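Local atomic coordinates of periplasmic binding protein (Pseudomonas aeruginosa, PDB entry 2R79), a protein that binds heme in the periplasm and probably delivers it to a heme uptake transporter. Residues A[62-67]-A[105-110]; A[92-97]-A[119-124]; A[99-104]-A[115-120]. All blocks are in the same frame, centred on the assembly; numbering follows the deposited sequence.

Interaction 1: A[62-67]-A[105-110]; sequences ILIGTE and GDWLGV
Strand 62-65 faces the last turn of helix 94-108, with Ile-62 and Trp-107 as the nearest pair, 9.5 Å apart from CA to CA. Such a gap leaves the contact to side chains. Gly-109 ends the helix in a Schellman motif; its positive phi of 80° is one that glycine takes easily. Gly-109 N binds Asp-106 O at 3.1 Å, and Val-110 N binds Gly-105 O at 2.9 Å.

From this last turn the Trp-107 side chain reaches toward the strand. Its six-membered ring meets two isoleucines. Ile-62 has CG1 anti to the backbone N (chi1 179°), and with chi2 also extended the methyl CD1 is carried out to the indole. Ile-62 CD1 lies 4.0 Å from Trp-107 CE3 and comes to the ring obliquely. The two side chains run at about a right angle to each other. Ile-64 adds its branch methyl: Ile-64 CG2 is 4.2 Å from Trp-107 CZ3. Arg-84 makes a cation-pi contact with the indole, and Trp-5 and Glu-86 of the neighbouring strands also touch it.

No hydrogen bond joins the two segments. Helix end and sheet are held here by dispersion and the hydrophobic effect, with alternate strand residues supplying the methyls.

Interaction 2: A[92-97]-A[119-124]; sequences PDLEAL and LDYRQR. With SO4 (sulfate ion), chain C.
The Tyr-121 ring takes Leu-97 CD2 over one face and Leu-94 CD2 at its edge, near the ring plane. The face contact is a CH-pi interaction: Leu-97 CD2 lies 3.6 Å from the centroid of the Tyr-121 ring, 28° off the normal. It is shifted toward the CD2-CE2 side, and Leu-97 CD2 to Tyr-121 CE2 is a tight 3.3 Å. Leu-94 CD2 meets Tyr-121 CE2 at 4.1 Å. Tyr-121 has CG anti to its own backbone N (chi1 -156°), which sends the ring across to helix 94-108. The phenol OH is hydrogen-bonded to Gly-245 O, and Leu-248 and Pro-249 also touch this residue.

Leu-94 is the first helix residue, and Asp-93 before it is the N-cap. Ala-96 N gives a hydrogen bond of 3.1 Å to Asp-93 OD2, met from above the carboxylate plane. Leu-94 N binds sulfate O4 at 3.0 Å. Arg-170 and Trp-166 of helix 163-170 also hold this anion, probably from the crystallisation liquor.

This is a side-chain N-cap with an anion at the helix N-terminus. Beside it, helix 94-108 packs through apolar side chains on the long helix 111-135, consistent with the helix that links the two lobes in this family.

Interaction 3: A[99-104]-A[115-120]; sequences SNLKKL and EAAELD
Leu-101 carries this contact with one methyl, CD1, which lies against the backbone of helix 111-135. Leu-101 CD1 is 3.8 Å from Glu-118 N and also 3.8 Å from Glu-118 CA. It touches the start of the Glu-118 side chain as well, with Leu-101 CD1 to Glu-118 CB at 4.0 Å. Ala-117 gives its only side-chain carbon: its CB is 4.2 Å from Leu-101 CD1. The leucine tip thus rests on the surface of the helix near the link between Ala-117 and Glu-118.

The leucine CG sits anti to the carbonyl carbon (chi1 -68°), and chi2 is extended for CD1, so that methyl leads. Glu-118 has CG anti to the backbone N (chi1 -179°). This carries the carboxylate away from the leucine, and CB is the side-chain atom that touches.

The two helices come near each other here, with CA atoms of Leu-101 and Glu-118 7.2 Å apart. They are consecutive, joined by the short turn at Gly-109 and Val-110. Helix 10-18 packs on the same apolar side of both: its Trp-15 touches Leu-101, Leu-104 and Ala-117. Asn-100 ND2 is hydrogen-bonded to Ser-89 O, which ties helix 94-108 to the loop before it.

On another flank lie charges. Lys-102 NZ and Glu-115 OE2 are 5.6 Å apart, too far for a salt bridge. Glu-118 has a long, weak ion pair with Arg-122, and Glu-98 sits close by with a like charge. No hydrogen bond joins the segments. The contact is apolar; the net effect of the charges is probably small and its sign uncertain.

Overall arrangement
All three interactions use helix 94-108. Interaction 2 takes its N-terminal start, interaction 3 its middle and interaction 1 its C-terminal end. Interactions 2 and 3 both pair it with helix 111-135; they share Leu-119 and Asp-120, and their centres are about 8 Å apart. Interaction 1 turns instead to strand 62-65 of the parallel sheet. It touches interaction 3 through Ile-64 CD1 and Leu-104 CD2, 4.2 Å apart, with centres about 11 Å apart. Interactions 1 and 2 do not touch: their centres are about 17 Å apart and their nearest atoms about 8 Å. All three lie away from the heme pocket, where Tyr-46 binds the iron and Arg-203 also binds heme.

Interaction 1: A[62-67]-A[105-110]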
loop_
_atom_site.group_PDB
_atom_site.type_symbol
_atom_site.label_atom_id
_atom_site.label_comp_id
_atom_site.label_asym_id
_atom_site.label_seq_id
_atom_site.Cartn_x
_atom_site.Cartn_y
_atom_site.Cartn_z
ATOM N N ILE A 62 -12.281 8.599 36.943
ATOM C CA ILE A 62 -12.402 9.997 36.577
ATOM C C ILE A 62 -12.840 10.201 35.140
ATOM O O ILE A 62 -12.475 9.443 34.247
ATOM C CB ILE A 62 -11.057 10.737 36.794
ATOM C CG1 ILE A 62 -11.188 12.206 36.381
ATOM C CG2 ILE A 62 -9.957 10.060 35.998
ATOM C CD1 ILE A 62 -9.934 13.026 36.634
ATOM N N LEU A 63 -13.650 11.228 34.933
ATOM C CA LEU A 63 -14.127 11.581 33.610
ATOM C C LEU A 63 -13.690 13.021 33.375
ATOM O O LEU A 63 -14.025 13.907 34.159
ATOM C CB LEU A 63 -15.655 11.490 33.529
ATOM C CG LEU A 63 -16.262 12.102 32.256
ATOM C CD1 LEU A 63 -15.669 11.429 31.027
ATOM C CD2 LEU A 63 -17.773 11.950 32.268
ATOM N N ILE A 64 -12.929 13.248 32.312
ATOM C CA ILE A 64 -12.472 14.591 32.002
ATOM C C ILE A 64 -13.049 15.065 30.674
ATOM O O ILE A 64 -13.274 14.274 29.756
ATOM C CB ILE A 64 -10.918 14.676 31.942
ATOM C CG1 ILE A 64 -10.378 13.825 30.793
ATOM C CG2 ILE A 64 -10.315 14.190 33.258
ATOM C CD1 ILE A 64 -8.877 13.950 30.604
ATOM N N GLY A 65 -13.297 16.366 30.591
ATOM C CA GLY A 65 -13.838 16.955 29.382
ATOM C C GLY A 65 -13.816 18.462 29.517
ATOM O O GLY A 65 -13.376 18.985 30.542
ATOM N N THR A 66 -14.280 19.166 28.489
ATOM C CA THR A 66 -14.311 20.619 28.538
ATOM C C THR A 66 -15.756 21.090 28.650
ATOM O O THR A 66 -16.645 20.310 28.993
ATOM C CB THR A 66 -13.683 21.246 27.272
ATOM O OG1 THR A 66 -14.494 20.937 26.131
ATOM C CG2 THR A 66 -12.276 20.712 27.050
ATOM N N GLU A 67 -15.980 22.368 28.364
ATOM C CA GLU A 67 -17.318 22.947 28.418
ATOM C C GLU A 67 -18.212 22.284 27.380
ATOM O O GLU A 67 -19.403 22.090 27.613
ATOM C CB GLU A 67 -17.268 24.450 28.127
ATOM C CG GLU A 67 -16.408 25.257 29.071
ATOM C CD GLU A 67 -14.960 24.812 29.068
ATOM O OE1 GLU A 67 -14.357 24.748 27.974
ATOM O OE2 GLU A 67 -14.428 24.530 30.166
ATOM N N GLY A 105 -1.326 17.239 35.014
ATOM C CA GLY A 105 -0.074 16.848 35.626
ATOM C C GLY A 105 -0.290 16.343 37.040
ATOM O O GLY A 105 0.248 15.305 37.423
ATOM N N ASP A 106 -1.093 17.069 37.814
ATOM C CA ASP A 106 -1.359 16.686 39.191
ATOM C C ASP A 106 -2.135 15.381 39.324
ATOM O O ASP A 106 -1.740 14.510 40.095
ATOM C CB ASP A 106 -2.104 17.802 39.933
ATOM C CG ASP A 106 -1.224 19.015 40.209
ATOM O OD1 ASP A 106 0.019 18.868 40.237
ATOM O OD2 ASP A 106 -1.778 20.119 40.414
ATOM N N TRP A 107 -3.232 15.239 38.591
ATOM C CA TRP A 107 -4.017 14.011 38.686
ATOM C C TRP A 107 -3.260 12.801 38.141
ATOM O O TRP A 107 -3.614 11.660 38.432
ATOM C CB TRP A 107 -5.351 14.146 37.942
ATOM C CG TRP A 107 -6.178 15.323 38.352
ATOM C CD1 TRP A 107 -6.283 15.859 39.604
ATOM C CD2 TRP A 107 -7.026 16.111 37.506
ATOM N NE1 TRP A 107 -7.139 16.936 39.590
ATOM C CE2 TRP A 107 -7.609 17.114 38.316
ATOM C CE3 TRP A 107 -7.350 16.070 36.142
ATOM C CZ2 TRP A 107 -8.499 18.071 37.804
ATOM C CZ3 TRP A 107 -8.239 17.025 35.632
ATOM C CH2 TRP A 107 -8.799 18.011 36.465
ATOM N N LEU A 108 -2.216 13.054 37.359
ATOM C CA LEU A 108 -1.417 11.988 36.755
ATOM C C LEU A 108 -0.159 11.706 37.577
ATOM O O LEU A 108 0.499 10.681 37.397
ATOM C CB LEU A 108 -1.024 12.399 35.331
ATOM C CG LEU A 108 -1.410 11.589 34.086
ATOM C CD1 LEU A 108 -2.650 10.740 34.301
ATOM C CD2 LEU A 108 -1.619 12.578 32.941
ATOM N N GLY A 109 0.179 12.636 38.465
ATOM C CA GLY A 109 1.352 12.475 39.302
ATOM C C GLY A 109 2.667 12.825 38.635
ATOM O O GLY A 109 3.716 12.328 39.037
ATOM N N VAL A 110 2.626 13.679 37.616
ATOM C CA VAL A 110 3.849 14.084 36.924
ATOM C C VAL A 110 3.891 15.594 36.703
ATOM O O VAL A 110 4.049 16.067 35.575
ATOM C CB VAL A 110 3.986 13.364 35.561
ATOM C CG1 VAL A 110 4.326 11.895 35.779
ATOM C CG2 VAL A 110 2.695 13.488 34.778
#

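Interaction 2: A[92-97]-A[119-124]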
loop_
_atom_site.group_PDB
_atom_site.type_symbol
_atom_site.label_atom_id
_atom_site.label_comp_id
_atom_site.label_asym_id
_atom_site.label_seq_id
_atom_site.Cartn_x
_atom_site.Cartn_y
_atom_site.Cartn_z
ATOM N N PRO A 92 -9.451 28.963 23.621
ATOM C CA PRO A 92 -8.325 29.137 22.697
ATOM C C PRO A 92 -7.222 30.077 23.170
ATOM O O PRO A 92 -6.977 31.100 22.531
ATOM C CB PRO A 92 -8.988 29.685 21.431
ATOM C CG PRO A 92 -10.449 29.350 21.591
ATOM C CD PRO A 92 -10.671 29.559 23.054
ATOM N N ASP A 93 -6.562 29.751 24.278
ATOM C CA ASP A 93 -5.465 30.589 24.766
ATOM C C ASP A 93 -4.504 29.833 25.682
ATOM O O ASP A 93 -4.887 28.868 26.337
ATOM C CB ASP A 93 -5.996 31.832 25.487
ATOM C CG ASP A 93 -6.727 31.498 26.762
ATOM O OD1 ASP A 93 -7.879 31.025 26.688
ATOM O OD2 ASP A 93 -6.141 31.705 27.843
ATOM N N LEU A 94 -3.256 30.287 25.715
ATOM C CA LEU A 94 -2.218 29.658 26.520
ATOM C C LEU A 94 -2.529 29.614 28.003
ATOM O O LEU A 94 -2.109 28.690 28.698
ATOM C CB LEU A 94 -0.884 30.360 26.292
ATOM C CG LEU A 94 -0.416 30.325 24.840
ATOM C CD1 LEU A 94 0.939 30.997 24.727
ATOM C CD2 LEU A 94 -0.342 28.882 24.361
ATOM N N GLU A 95 -3.263 30.605 28.497
ATOM C CA GLU A 95 -3.605 30.620 29.909
ATOM C C GLU A 95 -4.430 29.381 30.228
ATOM O O GLU A 95 -4.224 28.739 31.255
ATOM C CB GLU A 95 -4.399 31.874 30.271
ATOM C CG GLU A 95 -4.965 31.831 31.683
ATOM C CD GLU A 95 -5.687 33.108 32.074
ATOM O OE1 GLU A 95 -6.587 33.544 31.320
ATOM O OE2 GLU A 95 -5.357 33.672 33.143
ATOM N N ALA A 96 -5.364 29.051 29.343
ATOM C CA ALA A 96 -6.213 27.882 29.531
ATOM C C ALA A 96 -5.382 26.610 29.414
ATOM O O ALA A 96 -5.510 25.692 30.229
ATOM C CB ALA A 96 -7.321 27.871 28.500
ATOM N N LEU A 97 -4.527 26.556 28.398
ATOM C CA LEU A 97 -3.687 25.384 28.203
ATOM C C LEU A 97 -2.855 25.136 29.451
ATOM O O LEU A 97 -2.890 24.048 30.022
ATOM C CB LEU A 97 -2.767 25.572 26.999
ATOM C CG LEU A 97 -1.761 24.444 26.762
ATOM C CD1 LEU A 97 -2.458 23.088 26.775
ATOM C CD2 LEU A 97 -1.068 24.679 25.442
ATOM N N LEU A 119 6.464 24.345 28.751
ATOM C CA LEU A 119 7.676 25.018 28.317
ATOM C C LEU A 119 8.001 24.729 26.852
ATOM O O LEU A 119 8.282 25.649 26.084
ATOM C CB LEU A 119 8.838 24.606 29.229
ATOM C CG LEU A 119 10.217 25.220 29.027
ATOM C CD1 LEU A 119 10.131 26.743 29.031
ATOM C CD2 LEU A 119 11.130 24.734 30.152
ATOM N N ASP A 120 7.960 23.462 26.454
ATOM C CA ASP A 120 8.254 23.120 25.065
ATOM C C ASP A 120 7.234 23.743 24.117
ATOM O O ASP A 120 7.575 24.177 23.020
ATOM C CB ASP A 120 8.249 21.602 24.853
ATOM C CG ASP A 120 9.353 20.900 25.611
ATOM O OD1 ASP A 120 10.485 21.429 25.639
ATOM O OD2 ASP A 120 9.097 19.809 26.170
ATOM N N TYR A 121 5.979 23.777 24.547
ATOM C CA TYR A 121 4.914 24.319 23.722
ATOM C C TYR A 121 5.149 25.798 23.417
ATOM O O TYR A 121 5.151 26.206 22.259
ATOM C CB TYR A 121 3.574 24.146 24.431
ATOM C CG TYR A 121 2.376 24.127 23.508
ATOM C CD1 TYR A 121 2.041 22.974 22.802
ATOM C CD2 TYR A 121 1.544 25.245 23.383
ATOM C CE1 TYR A 121 0.903 22.924 22.004
ATOM C CE2 TYR A 121 0.402 25.209 22.586
ATOM C CZ TYR A 121 0.086 24.040 21.903
ATOM O OH TYR A 121 -1.058 23.967 21.150
ATOM N N ARG A 122 5.360 26.596 24.461
ATOM C CA ARG A 122 5.578 28.024 24.284
ATOM C C ARG A 122 6.834 28.298 23.466
ATOM O O ARG A 122 6.885 29.254 22.698
ATOM C CB ARG A 122 5.644 28.719 25.648
ATOM C CG ARG A 122 4.433 28.400 26.527
ATOM C CD ARG A 122 4.186 29.443 27.607
ATOM N NE ARG A 122 5.428 29.892 28.221
ATOM C CZ ARG A 122 5.498 30.589 29.351
ATOM N NH1 ARG A 122 4.392 30.915 30.003
ATOM N NH2 ARG A 122 6.677 30.972 29.823
ATOM N N GLN A 123 7.835 27.438 23.610
ATOM C CA GLN A 123 9.079 27.585 22.872
ATOM C C GLN A 123 8.791 27.380 21.388
ATOM O O GLN A 123 9.319 28.096 20.534
ATOM C CB GLN A 123 10.093 26.542 23.349
ATOM C CG GLN A 123 11.509 26.740 22.822
ATOM C CD GLN A 123 12.247 27.858 23.547
ATOM O OE1 GLN A 123 12.351 27.851 24.781
ATOM N NE2 GLN A 123 12.765 28.820 22.782
ATOM N N ARG A 124 7.965 26.378 21.091
ATOM C CA ARG A 124 7.581 26.082 19.722
ATOM C C ARG A 124 6.870 27.305 19.140
ATOM O O ARG A 124 7.145 27.717 18.016
ATOM C CB ARG A 124 6.632 24.876 19.678
ATOM C CG ARG A 124 7.279 23.516 19.931
ATOM C CD ARG A 124 8.333 23.191 18.882
ATOM N NE ARG A 124 7.772 22.938 17.554
ATOM C CZ ARG A 124 7.091 21.843 17.215
ATOM N NH1 ARG A 124 6.877 20.882 18.107
ATOM N NH2 ARG A 124 6.632 21.702 15.977
HETATM S S SO4 C . -3.168 33.530 23.494
HETATM O O1 SO4 C . -3.036 33.896 24.943
HETATM O O2 SO4 C . -4.498 33.954 22.929
HETATM O O3 SO4 C . -2.044 34.215 22.783
HETATM O O4 SO4 C . -2.996 32.060 23.281
#

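Interaction 3: A[99-104]-A[115-120]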
loop_
_atom_site.group_PDB
_atom_site.type_symbol
_atom_site.label_atom_id
_atom_site.label_comp_id
_atom_site.label_asym_id
_atom_site.label_seq_id
_atom_site.Cartn_x
_atom_site.Cartn_y
_atom_site.Cartn_z
ATOM N N SER A 99 -3.321 25.951 32.340
ATOM C CA SER A 99 -4.142 25.576 33.480
ATOM C C SER A 99 -4.578 24.122 33.340
ATOM O O SER A 99 -4.672 23.394 34.325
ATOM C CB SER A 99 -5.368 26.479 33.569
ATOM O OG SER A 99 -6.283 25.974 34.521
ATOM N N ASN A 100 -4.857 23.699 32.112
ATOM C CA ASN A 100 -5.256 22.319 31.883
ATOM C C ASN A 100 -4.067 21.401 32.171
ATOM O O ASN A 100 -4.207 20.370 32.825
ATOM C CB ASN A 100 -5.719 22.118 30.437
ATOM C CG ASN A 100 -7.079 22.728 30.161
ATOM O OD1 ASN A 100 -7.842 23.026 31.079
ATOM N ND2 ASN A 100 -7.397 22.898 28.883
ATOM N N LEU A 101 -2.891 21.783 31.688
ATOM C CA LEU A 101 -1.703 20.973 31.910
ATOM C C LEU A 101 -1.389 20.852 33.395
ATOM O O LEU A 101 -0.978 19.795 33.864
ATOM C CB LEU A 101 -0.506 21.561 31.170
ATOM C CG LEU A 101 -0.561 21.490 29.645
ATOM C CD1 LEU A 101 0.735 22.038 29.078
ATOM C CD2 LEU A 101 -0.768 20.062 29.193
ATOM N N LYS A 102 -1.585 21.942 34.127
ATOM C CA LYS A 102 -1.342 21.961 35.562
ATOM C C LYS A 102 -2.175 20.878 36.237
ATOM O O LYS A 102 -1.659 20.087 37.023
ATOM C CB LYS A 102 -1.712 23.333 36.133
ATOM C CG LYS A 102 -1.687 23.421 37.652
ATOM C CD LYS A 102 -0.285 23.220 38.205
ATOM C CE LYS A 102 -0.271 23.340 39.727
ATOM N NZ LYS A 102 1.092 23.131 40.292
ATOM N N LYS A 103 -3.465 20.842 35.924
ATOM C CA LYS A 103 -4.358 19.853 36.513
ATOM C C LYS A 103 -4.023 18.428 36.079
ATOM O O LYS A 103 -3.877 17.542 36.919
ATOM C CB LYS A 103 -5.808 20.169 36.153
ATOM C CG LYS A 103 -6.283 21.514 36.655
ATOM C CD LYS A 103 -7.748 21.750 36.320
ATOM C CE LYS A 103 -8.203 23.107 36.833
ATOM N NZ LYS A 103 -9.663 23.318 36.632
ATOM N N LEU A 104 -3.907 18.207 34.771
ATOM C CA LEU A 104 -3.590 16.878 34.258
ATOM C C LEU A 104 -2.318 16.365 34.905
ATOM O O LEU A 104 -2.236 15.204 35.302
ATOM C CB LEU A 104 -3.417 16.908 32.741
ATOM C CG LEU A 104 -4.669 17.228 31.924
ATOM C CD1 LEU A 104 -4.327 17.193 30.441
ATOM C CD2 LEU A 104 -5.767 16.223 32.245
ATOM N N GLU A 115 4.999 20.684 33.401
ATOM C CA GLU A 115 5.688 21.962 33.298
ATOM C C GLU A 115 6.584 21.959 32.069
ATOM O O GLU A 115 6.647 22.944 31.337
ATOM C CB GLU A 115 6.533 22.225 34.551
ATOM C CG GLU A 115 5.775 22.918 35.674
ATOM C CD GLU A 115 6.646 23.175 36.900
ATOM O OE1 GLU A 115 7.774 23.709 36.742
ATOM O OE2 GLU A 115 6.196 22.849 38.025
ATOM N N ALA A 116 7.275 20.846 31.846
ATOM C CA ALA A 116 8.153 20.729 30.693
ATOM C C ALA A 116 7.332 20.800 29.400
ATOM O O ALA A 116 7.796 21.334 28.390
ATOM C CB ALA A 116 8.923 19.420 30.753
ATOM N N ALA A 117 6.112 20.266 29.440
ATOM C CA ALA A 117 5.241 20.284 28.270
ATOM C C ALA A 117 4.832 21.719 27.949
ATOM O O ALA A 117 4.827 22.128 26.789
ATOM C CB ALA A 117 4.010 19.429 28.513
ATOM N N GLU A 118 4.490 22.477 28.981
ATOM C CA GLU A 118 4.098 23.863 28.797
ATOM C C GLU A 118 5.285 24.638 28.229
ATOM O O GLU A 118 5.142 25.466 27.332
ATOM C CB GLU A 118 3.689 24.477 30.132
ATOM C CG GLU A 118 3.245 25.923 30.022
ATOM C CD GLU A 118 3.393 26.688 31.325
ATOM O OE1 GLU A 118 2.954 26.180 32.380
ATOM O OE2 GLU A 118 3.942 27.806 31.295
ATOM N N LEU A 119 6.464 24.345 28.751
ATOM C CA LEU A 119 7.676 25.018 28.317
ATOM C C LEU A 119 8.001 24.729 26.852
ATOM O O LEU A 119 8.282 25.649 26.084
ATOM C CB LEU A 119 8.838 24.606 29.229
ATOM C CG LEU A 119 10.217 25.220 29.027
ATOM C CD1 LEU A 119 10.131 26.743 29.031
ATOM C CD2 LEU A 119 11.130 24.734 30.152
ATOM N N ASP A 120 7.960 23.462 26.454
ATOM C CA ASP A 120 8.254 23.120 25.065
ATOM C C ASP A 120 7.234 23.743 24.117
ATOM O O ASP A 120 7.575 24.177 23.020
ATOM C CB ASP A 120 8.249 21.602 24.853
ATOM C CG ASP A 120 9.353 20.900 25.611
ATOM O OD1 ASP A 120 10.485 21.429 25.639
ATOM O OD2 ASP A 120 9.097 19.809 26.170
#